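Long-range contacts in leucine aminopeptidase 1 (Caenorhabditis elegans, PDB 2HB6), which releases amino acids, preferably leucine, from the N termini of peptides as a zinc-dependent M17 aminopeptidase and probably serves in digestion: residues 248-253 and 339-344; 252-257 and 273-278; 362-367 and 432-437. The protein carries 1 engineered substitution. One frame throughout, in Å; residues are numbered along the deposited sequence.

Interaction 1 (248-253 and 339-344); sequences ALVGKG and LILADG. With NA (sodium ion), chain F.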
loop_
_atom_site.group_PDB
_atom_site.type_symbol
_atom_site.label_atom_id
_atom_site.label_comp_id
_atom_site.label_asym_id
_atom_site.label_seq_id
_atom_site.Cartn_x
_atom_site.Cartn_y
_atom_site.Cartn_z
ATOM N N ALA A 248 7.245 -32.710 28.423
ATOM C CA ALA A 248 8.178 -31.809 27.748
ATOM C C ALA A 248 7.594 -30.417 27.580
ATOM O O ALA A 248 6.450 -30.256 27.150
ATOM C CB ALA A 248 8.612 -32.373 26.410
ATOM N N LEU A 249 8.393 -29.409 27.935
ATOM C CA LEU A 249 8.075 -28.001 27.674
ATOM C C LEU A 249 8.992 -27.482 26.556
ATOM O O LEU A 249 10.179 -27.220 26.776
ATOM C CB LEU A 249 8.297 -27.165 28.949
ATOM C CG LEU A 249 7.563 -27.679 30.190
ATOM C CD1 LEU A 249 8.045 -26.994 31.444
ATOM C CD2 LEU A 249 6.047 -27.528 30.037
ATOM N N VAL A 250 8.445 -27.376 25.356
ATOM C CA VAL A 250 9.226 -26.987 24.179
ATOM C C VAL A 250 8.982 -25.490 23.944
ATOM O O VAL A 250 7.844 -25.055 23.888
ATOM C CB VAL A 250 8.815 -27.819 22.935
ATOM C CG1 VAL A 250 9.715 -27.492 21.726
ATOM C CG2 VAL A 250 8.883 -29.338 23.266
ATOM N N GLY A 251 10.048 -24.701 23.837
ATOM C CA GLY A 251 9.905 -23.251 23.751
ATOM C C GLY A 251 10.550 -22.681 22.504
ATOM O O GLY A 251 11.640 -23.093 22.127
ATOM N N LYS A 252 9.877 -21.723 21.861
ATOM C CA LYS A 252 10.436 -21.055 20.693
ATOM C C LYS A 252 11.385 -19.955 21.126
ATOM O O LYS A 252 10.964 -18.970 21.753
ATOM C CB LYS A 252 9.319 -20.462 19.828
ATOM C CG LYS A 252 9.823 -19.622 18.647
ATOM C CD LYS A 252 8.667 -18.800 18.067
ATOM C CE LYS A 252 9.244 -17.822 17.091
ATOM N NZ LYS A 252 8.206 -17.106 16.267
ATOM N N GLY A 253 12.661 -20.120 20.779
ATOM C CA GLY A 253 13.714 -19.200 21.229
ATOM C C GLY A 253 14.373 -18.478 20.073
ATOM O O GLY A 253 15.601 -18.529 19.908
ATOM N N LEU A 339 8.886 -23.980 12.220
ATOM C CA LEU A 339 9.810 -25.007 11.710
ATOM C C LEU A 339 10.696 -25.535 12.848
ATOM O O LEU A 339 10.892 -26.743 12.990
ATOM C CB LEU A 339 10.695 -24.468 10.581
ATOM C CG LEU A 339 10.002 -24.079 9.258
ATOM C CD1 LEU A 339 10.988 -23.401 8.306
ATOM C CD2 LEU A 339 9.394 -25.301 8.612
ATOM N N ILE A 340 11.240 -24.629 13.654
ATOM C CA ILE A 340 12.163 -25.055 14.711
ATOM C C ILE A 340 11.402 -25.848 15.786
ATOM O O ILE A 340 11.940 -26.811 16.355
ATOM C CB ILE A 340 13.007 -23.877 15.274
ATOM C CG1 ILE A 340 12.170 -22.974 16.196
ATOM C CG2 ILE A 340 13.618 -23.059 14.094
ATOM C CD1 ILE A 340 12.981 -21.871 16.957
ATOM N N LEU A 341 10.141 -25.465 16.021
ATOM C CA LEU A 341 9.277 -26.144 16.989
ATOM C C LEU A 341 8.877 -27.548 16.541
ATOM O O LEU A 341 8.737 -28.446 17.369
ATOM C CB LEU A 341 8.023 -25.323 17.271
ATOM C CG LEU A 341 8.266 -24.079 18.126
ATOM C CD1 LEU A 341 7.048 -23.210 18.088
ATOM C CD2 LEU A 341 8.660 -24.438 19.560
ATOM N N ALA A 342 8.689 -27.732 15.232
ATOM C CA ALA A 342 8.440 -29.059 14.659
ATOM C C ALA A 342 9.556 -30.058 15.013
ATOM O O ALA A 342 9.277 -31.230 15.283
ATOM C CB ALA A 342 8.302 -28.959 13.136
ATOM N N ASP A 343 10.809 -29.596 14.994
ATOM C CA ASP A 343 11.947 -30.446 15.394
ATOM C C ASP A 343 11.936 -30.658 16.904
ATOM O O ASP A 343 12.132 -31.769 17.373
ATOM C CB ASP A 343 13.274 -29.808 14.996
ATOM C CG ASP A 343 13.592 -29.959 13.516
ATOM O OD1 ASP A 343 12.846 -30.637 12.765
ATOM O OD2 ASP A 343 14.606 -29.372 13.107
ATOM N N GLY A 344 11.725 -29.583 17.659
ATOM C CA GLY A 344 11.628 -29.672 19.132
ATOM C C GLY A 344 10.582 -30.663 19.636
ATOM O O GLY A 344 10.859 -31.474 20.517
HETATM NA NA NA F . 9.369 -15.798 14.751
#
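Leu341 lays its forked end against the strand 248-253, and its CD2 reaches both the backbone and a side chain there: it lies 3.8 Å from the amide N of Lys252 and 3.9 Å from CG1 of Val250. The leucine leaves its helix across the line to the strand, but with CG anti to its own carbonyl carbon (chi1 -73°) the two methyls swing in toward the strand. Val250 answers from the other direction, the two side chains sliding past each other, and its CG1 also comes within 3.9 Å of the CA of Gly344. Having no side chain, Gly344 lets the valine methyl come right up to the helix backbone. Strand 246-254 runs inside the mixed sheet of the M17 catalytic domain, flanked by strands 297-307 and 356-361, and helix 337-350 lies over one face of it, nearly antiparallel to the strand (156° between the short axes) and 8.5 Å from it. Lys252 has two roles along its length. Its CB is 4.0 Å from CD1 of Leu341, and its CG is 4.2 Å from CD1 of Ile340, while the extended chain carries NZ away from the helix to the sodium ion of chain F, 2.3 Å off, which Asp257, Asp275 and Glu336 also bind.

Interaction 2 (252-257 and 273-278); sequences KGVVYD and KRDMGG. With NA (sodium ion), chain F; NA (sodium ion), chain G.
Gly253 and Met276 bring the two backbones to 3.8 Å between their CA atoms, close enough for direct contact between main chains. The chain leaves strand 246-254 and turns a corner at Val255 toward the short strand 256-257, while 273-278 passes from a 3-10 turn into helix 277-290, with Met276 as N-cap. One direct hydrogen bond joins them, a weak one from Val254 N to Asp275 O (3.3 Å, 132° at the hydrogen). A CA-H...O contact runs from Met276 CA to Lys252 O, and a water gives its hydrogens to Lys252 O and Asp275 O while accepting from Gly278 N. Gly278, with no side chain, lets the first turn of the helix lie close against the Lys252 backbone.

Asp275 buries more surface than any other residue of the contact. It runs beside Val254, pointing the same way, and its OD2 binds the sodium ion of chain F at 1.9 Å, a distance short for sodium that leaves the ion's identity doubtful. OD1 is hydrogen-bonded by Thr362, which helps fix the carboxylate. Lys252 meets the carboxylate obliquely, NZ lying 3.0 Å from OD2 of Asp275 with both atoms on the same metal. With CG anti to its backbone N (chi1 -166°), Asp257 directs its carboxylate at the metals, and OD2 bridges them, 2.3 Å from the sodium of chain G and 2.8 Å from that of chain F; its OD1 is held by Asn307 and Gly259 N. Met276 folds its CG to 3.8 Å from CA of Val255. The Tyr256 ring approaches Lys273 N obliquely, its hydroxyl bonded to Pro316 O of the second subunit.

Glu336 and Asp334 add further ligands. Two metals bridged by a shared aspartate, with a lysine amine among the ligands, form the co-catalytic centre of M17 leucine aminopeptidases; sodium is modelled here where, by similarity, zinc binds.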
loop_
_atom_site.group_PDB
_atom_site.type_symbol
_atom_site.label_atom_id
_atom_site.label_comp_id
_atom_site.label_asym_id
_atom_site.label_seq_id
_atom_site.Cartn_x
_atom_site.Cartn_y
_atom_site.Cartn_z
ATOM N N LYS A 252 9.877 -21.723 21.861
ATOM C CA LYS A 252 10.436 -21.055 20.693
ATOM C C LYS A 252 11.385 -19.955 21.126
ATOM O O LYS A 252 10.964 -18.970 21.753
ATOM C CB LYS A 252 9.319 -20.462 19.828
ATOM C CG LYS A 252 9.823 -19.622 18.647
ATOM C CD LYS A 252 8.667 -18.800 18.067
ATOM C CE LYS A 252 9.244 -17.822 17.091
ATOM N NZ LYS A 252 8.206 -17.106 16.267
ATOM N N GLY A 253 12.661 -20.120 20.779
ATOM C CA GLY A 253 13.714 -19.200 21.229
ATOM C C GLY A 253 14.373 -18.478 20.073
ATOM O O GLY A 253 15.601 -18.529 19.908
ATOM N N VAL A 254 13.559 -17.791 19.281
ATOM C CA VAL A 254 14.069 -16.963 18.188
ATOM C C VAL A 254 14.554 -15.642 18.770
ATOM O O VAL A 254 13.756 -14.763 19.109
ATOM C CB VAL A 254 13.003 -16.756 17.063
ATOM C CG1 VAL A 254 13.526 -15.781 16.002
ATOM C CG2 VAL A 254 12.692 -18.114 16.391
ATOM N N VAL A 255 15.869 -15.517 18.931
ATOM C CA VAL A 255 16.422 -14.361 19.660
ATOM C C VAL A 255 16.193 -13.048 18.887
ATOM O O VAL A 255 16.089 -11.977 19.479
ATOM C CB VAL A 255 17.929 -14.556 20.009
ATOM C CG1 VAL A 255 18.099 -15.788 20.909
ATOM C CG2 VAL A 255 18.790 -14.706 18.741
ATOM N N TYR A 256 16.093 -13.164 17.564
ATOM C CA TYR A 256 15.609 -12.080 16.716
ATOM C C TYR A 256 15.067 -12.641 15.411
ATOM O O TYR A 256 15.677 -13.520 14.817
ATOM C CB TYR A 256 16.747 -11.106 16.367
ATOM C CG TYR A 256 16.193 -9.788 15.896
ATOM C CD1 TYR A 256 15.818 -8.809 16.822
ATOM C CD2 TYR A 256 15.992 -9.535 14.545
ATOM C CE1 TYR A 256 15.278 -7.617 16.418
ATOM C CE2 TYR A 256 15.465 -8.323 14.120
ATOM C CZ TYR A 256 15.118 -7.379 15.062
ATOM O OH TYR A 256 14.600 -6.187 14.663
ATOM N N ASP A 257 13.934 -12.106 14.965
ATOM C CA ASP A 257 13.370 -12.459 13.667
ATOM C C ASP A 257 13.306 -11.231 12.744
ATOM O O ASP A 257 12.467 -10.356 12.946
ATOM C CB ASP A 257 11.955 -12.977 13.884
ATOM C CG ASP A 257 11.399 -13.690 12.671
ATOM O OD1 ASP A 257 12.113 -13.921 11.671
ATOM O OD2 ASP A 257 10.209 -14.050 12.748
ATOM N N LYS A 273 13.053 -8.735 18.933
ATOM C CA LYS A 273 13.800 -9.334 20.079
ATOM C C LYS A 273 12.895 -10.216 20.969
ATOM O O LYS A 273 13.386 -11.056 21.739
ATOM C CB LYS A 273 14.420 -8.220 20.952
ATOM C CG LYS A 273 13.419 -7.527 21.886
ATOM C CD LYS A 273 14.033 -6.312 22.611
ATOM C CE LYS A 273 12.955 -5.468 23.281
ATOM N NZ LYS A 273 13.573 -4.436 24.179
ATOM N N ARG A 274 11.578 -10.023 20.872
ATOM C CA ARG A 274 10.642 -10.631 21.828
ATOM C C ARG A 274 10.203 -12.016 21.351
ATOM O O ARG A 274 9.450 -12.705 22.032
ATOM C CB ARG A 274 9.426 -9.714 22.078
ATOM C CG ARG A 274 9.808 -8.356 22.707
ATOM C CD ARG A 274 8.609 -7.584 23.299
ATOM N NE ARG A 274 8.980 -6.178 23.502
ATOM C CZ ARG A 274 8.354 -5.132 22.975
ATOM N NH1 ARG A 274 7.268 -5.292 22.229
ATOM N NH2 ARG A 274 8.812 -3.912 23.217
ATOM N N ASP A 275 10.734 -12.439 20.203
ATOM C CA ASP A 275 10.339 -13.695 19.568
ATOM C C ASP A 275 10.952 -14.949 20.226
ATOM O O ASP A 275 10.801 -16.066 19.728
ATOM C CB ASP A 275 10.713 -13.641 18.090
ATOM C CG ASP A 275 9.658 -14.258 17.202
ATOM O OD1 ASP A 275 8.465 -14.306 17.575
ATOM O OD2 ASP A 275 10.030 -14.722 16.104
ATOM N N MET A 276 11.655 -14.740 21.337
ATOM C CA MET A 276 12.161 -15.829 22.170
ATOM C C MET A 276 11.379 -15.940 23.481
ATOM O O MET A 276 11.792 -16.653 24.395
ATOM C CB MET A 276 13.696 -15.698 22.410
ATOM C CG MET A 276 14.219 -14.286 22.757
ATOM S SD MET A 276 13.273 -13.384 24.007
ATOM C CE MET A 276 13.827 -14.309 25.444
ATOM N N GLY A 277 10.234 -15.252 23.553
ATOM C CA GLY A 277 9.382 -15.265 24.749
ATOM C C GLY A 277 8.887 -16.641 25.173
ATOM O O GLY A 277 8.756 -16.921 26.371
ATOM N N GLY A 278 8.613 -17.504 24.198
ATOM C CA GLY A 278 8.225 -18.890 24.512
ATOM C C GLY A 278 9.340 -19.679 25.189
ATOM O O GLY A 278 9.100 -20.398 26.174
HETATM NA NA NA F . 9.369 -15.798 14.751
HETATM NA NA NA G . 8.259 -15.116 12.313
HETATM O O HOH W 1 8.650 -17.427 21.283
HETATM O O HOH W 2 5.587 -13.990 12.808
#

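Interaction 3 (362-367 and 432-437); sequences TLTGAQ and PPSAVA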
loop_
_atom_site.group_PDB
_atom_site.type_symbol
_atom_site.label_atom_id
_atom_site.label_comp_id
_atom_site.label_asym_id
_atom_site.label_seq_id
_atom_site.Cartn_x
_atom_site.Cartn_y
_atom_site.Cartn_z
ATOM N N THR A 362 5.734 -17.353 20.669
ATOM C CA THR A 362 5.177 -16.127 20.104
ATOM C C THR A 362 5.133 -16.292 18.574
ATOM O O THR A 362 6.106 -16.003 17.893
ATOM C CB THR A 362 6.084 -14.903 20.470
ATOM O OG1 THR A 362 7.423 -15.168 20.036
ATOM C CG2 THR A 362 6.114 -14.678 21.976
ATOM N N LEU A 363 4.059 -16.845 18.042
ATOM C CA LEU A 363 4.031 -17.113 16.616
ATOM C C LEU A 363 3.489 -16.152 15.617
ATOM O O LEU A 363 4.160 -15.761 14.689
ATOM C CB LEU A 363 3.323 -18.412 16.317
ATOM C CG LEU A 363 3.876 -19.729 16.767
ATOM C CD1 LEU A 363 3.109 -20.018 18.028
ATOM C CD2 LEU A 363 3.567 -20.750 15.713
ATOM N N THR A 364 2.208 -15.895 15.727
ATOM C CA THR A 364 1.553 -15.093 14.737
ATOM C C THR A 364 0.874 -13.872 15.281
ATOM O O THR A 364 0.397 -13.859 16.399
ATOM C CB THR A 364 0.471 -15.961 14.062
ATOM O OG1 THR A 364 -0.434 -16.445 15.066
ATOM C CG2 THR A 364 1.059 -17.227 13.502
ATOM N N GLY A 365 0.805 -12.864 14.432
ATOM C CA GLY A 365 0.101 -11.670 14.770
ATOM C C GLY A 365 -1.365 -12.073 14.699
ATOM O O GLY A 365 -2.197 -11.442 15.328
ATOM N N ALA A 366 -1.670 -13.147 13.959
ATOM C CA ALA A 366 -3.041 -13.600 13.836
ATOM C C ALA A 366 -3.608 -14.056 15.178
ATOM O O ALA A 366 -4.836 -14.044 15.363
ATOM C CB ALA A 366 -3.137 -14.715 12.827
ATOM N N GLN A 367 -2.734 -14.459 16.110
ATOM C CA GLN A 367 -3.203 -14.949 17.420
ATOM C C GLN A 367 -4.104 -13.922 18.124
ATOM O O GLN A 367 -5.141 -14.277 18.681
ATOM C CB GLN A 367 -2.026 -15.427 18.301
ATOM C CG GLN A 367 -2.380 -15.690 19.781
ATOM C CD GLN A 367 -2.336 -14.402 20.613
ATOM O OE1 GLN A 367 -1.354 -13.654 20.567
ATOM N NE2 GLN A 367 -3.410 -14.123 21.328
ATOM N N PRO A 432 -8.316 -21.011 11.007
ATOM C CA PRO A 432 -7.727 -19.780 11.561
ATOM C C PRO A 432 -6.199 -19.832 11.363
ATOM O O PRO A 432 -5.600 -20.888 11.563
ATOM C CB PRO A 432 -8.090 -19.833 13.053
ATOM C CG PRO A 432 -8.923 -21.050 13.266
ATOM C CD PRO A 432 -9.006 -21.851 12.009
ATOM N N PRO A 433 -5.580 -18.742 10.868
ATOM C CA PRO A 433 -4.125 -18.818 10.630
ATOM C C PRO A 433 -3.263 -19.298 11.807
ATOM O O PRO A 433 -2.298 -20.043 11.586
ATOM C CB PRO A 433 -3.764 -17.380 10.226
ATOM C CG PRO A 433 -5.033 -16.888 9.515
ATOM C CD PRO A 433 -6.132 -17.442 10.433
ATOM N N SER A 434 -3.615 -18.905 13.031
ATOM C CA SER A 434 -2.902 -19.369 14.233
ATOM C C SER A 434 -3.022 -20.864 14.455
ATOM O O SER A 434 -2.067 -21.502 14.912
ATOM C CB SER A 434 -3.394 -18.632 15.474
ATOM O OG SER A 434 -3.229 -17.242 15.285
ATOM N N ALA A 435 -4.191 -21.417 14.133
ATOM C CA ALA A 435 -4.379 -22.870 14.132
ATOM C C ALA A 435 -3.538 -23.562 13.073
ATOM O O ALA A 435 -2.884 -24.580 13.349
ATOM C CB ALA A 435 -5.856 -23.230 13.963
ATOM N N VAL A 436 -3.560 -23.016 11.854
ATOM C CA VAL A 436 -2.764 -23.564 10.771
ATOM C C VAL A 436 -1.257 -23.577 11.096
ATOM O O VAL A 436 -0.545 -24.548 10.788
ATOM C CB VAL A 436 -3.069 -22.841 9.428
ATOM C CG1 VAL A 436 -2.129 -23.314 8.335
ATOM C CG2 VAL A 436 -4.506 -23.127 9.010
ATOM N N ALA A 437 -0.777 -22.509 11.732
ATOM C CA ALA A 437 0.627 -22.450 12.195
ATOM C C ALA A 437 0.931 -23.585 13.177
ATOM O O ALA A 437 1.958 -24.256 13.064
ATOM C CB ALA A 437 0.910 -21.079 12.859
HETATM O O HOH W 3 -5.682 -16.906 13.800
#
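Ser434 and Thr364 supply the polar part of the contact: the serine OG donates to OG1 of Thr364 at 2.9 Å. In Thr364, OG1 stands between its backbone N and carbonyl carbon (chi1 57°), where it can face the serine and also receive a weak bond from Gln367 N (3.2 Å) that caps the coming helix. A water accepts from Ser434 N, 3.0 Å away, and gives a weak bond to Ala366 O.

Apolar contacts accompany this centre. CB of Ala437 meets CD2 of Leu363 and CG2 of Thr364, each at 3.9 Å; a second patch joins CB of Ala366 to CB of Pro433 at 3.8 Å. Small alanines let the type I turn 364-367 come close to helix 433-442, and proline suits that helix's first turn, where its missing N-H costs no helical bond. Trp369 of the third subunit packs on Ala366 and Pro433. Leu363 lies near a bound sulfate, probably from the crystallisation liquor, and Ala437 touches Arg338, a predicted active-site residue, consistent with a place at the border of the active site.

The Thr364 hydroxyl, accepting from Ser434 and weakly from Gln367 N and bonded also to Asp457 of strand 452-457, thus has its orientation fixed by three elements at once.

Interactions 1 and 2 start from overlapping parts of strand 246-254, sharing Lys252 and Gly253. From there the chain first closes a short loop, interaction 2, bringing 273-278 and the start of helix 277-290 back to the strand end; the longer loop of interaction 1 spans this one and ends at helix 337-350. Interaction 3 follows in series, joining the loop after strand 356-361 to helix 433-442. It is tied back to the others through Thr362, whose O is 2.9 Å from Lys252 NZ and whose OG1 is 2.8 Å from Asp275 OD1, both probable hydrogen bonds. Interactions 1 and 2 meet at the metal site, which interaction 3 joins at the Thr362 end of its loop.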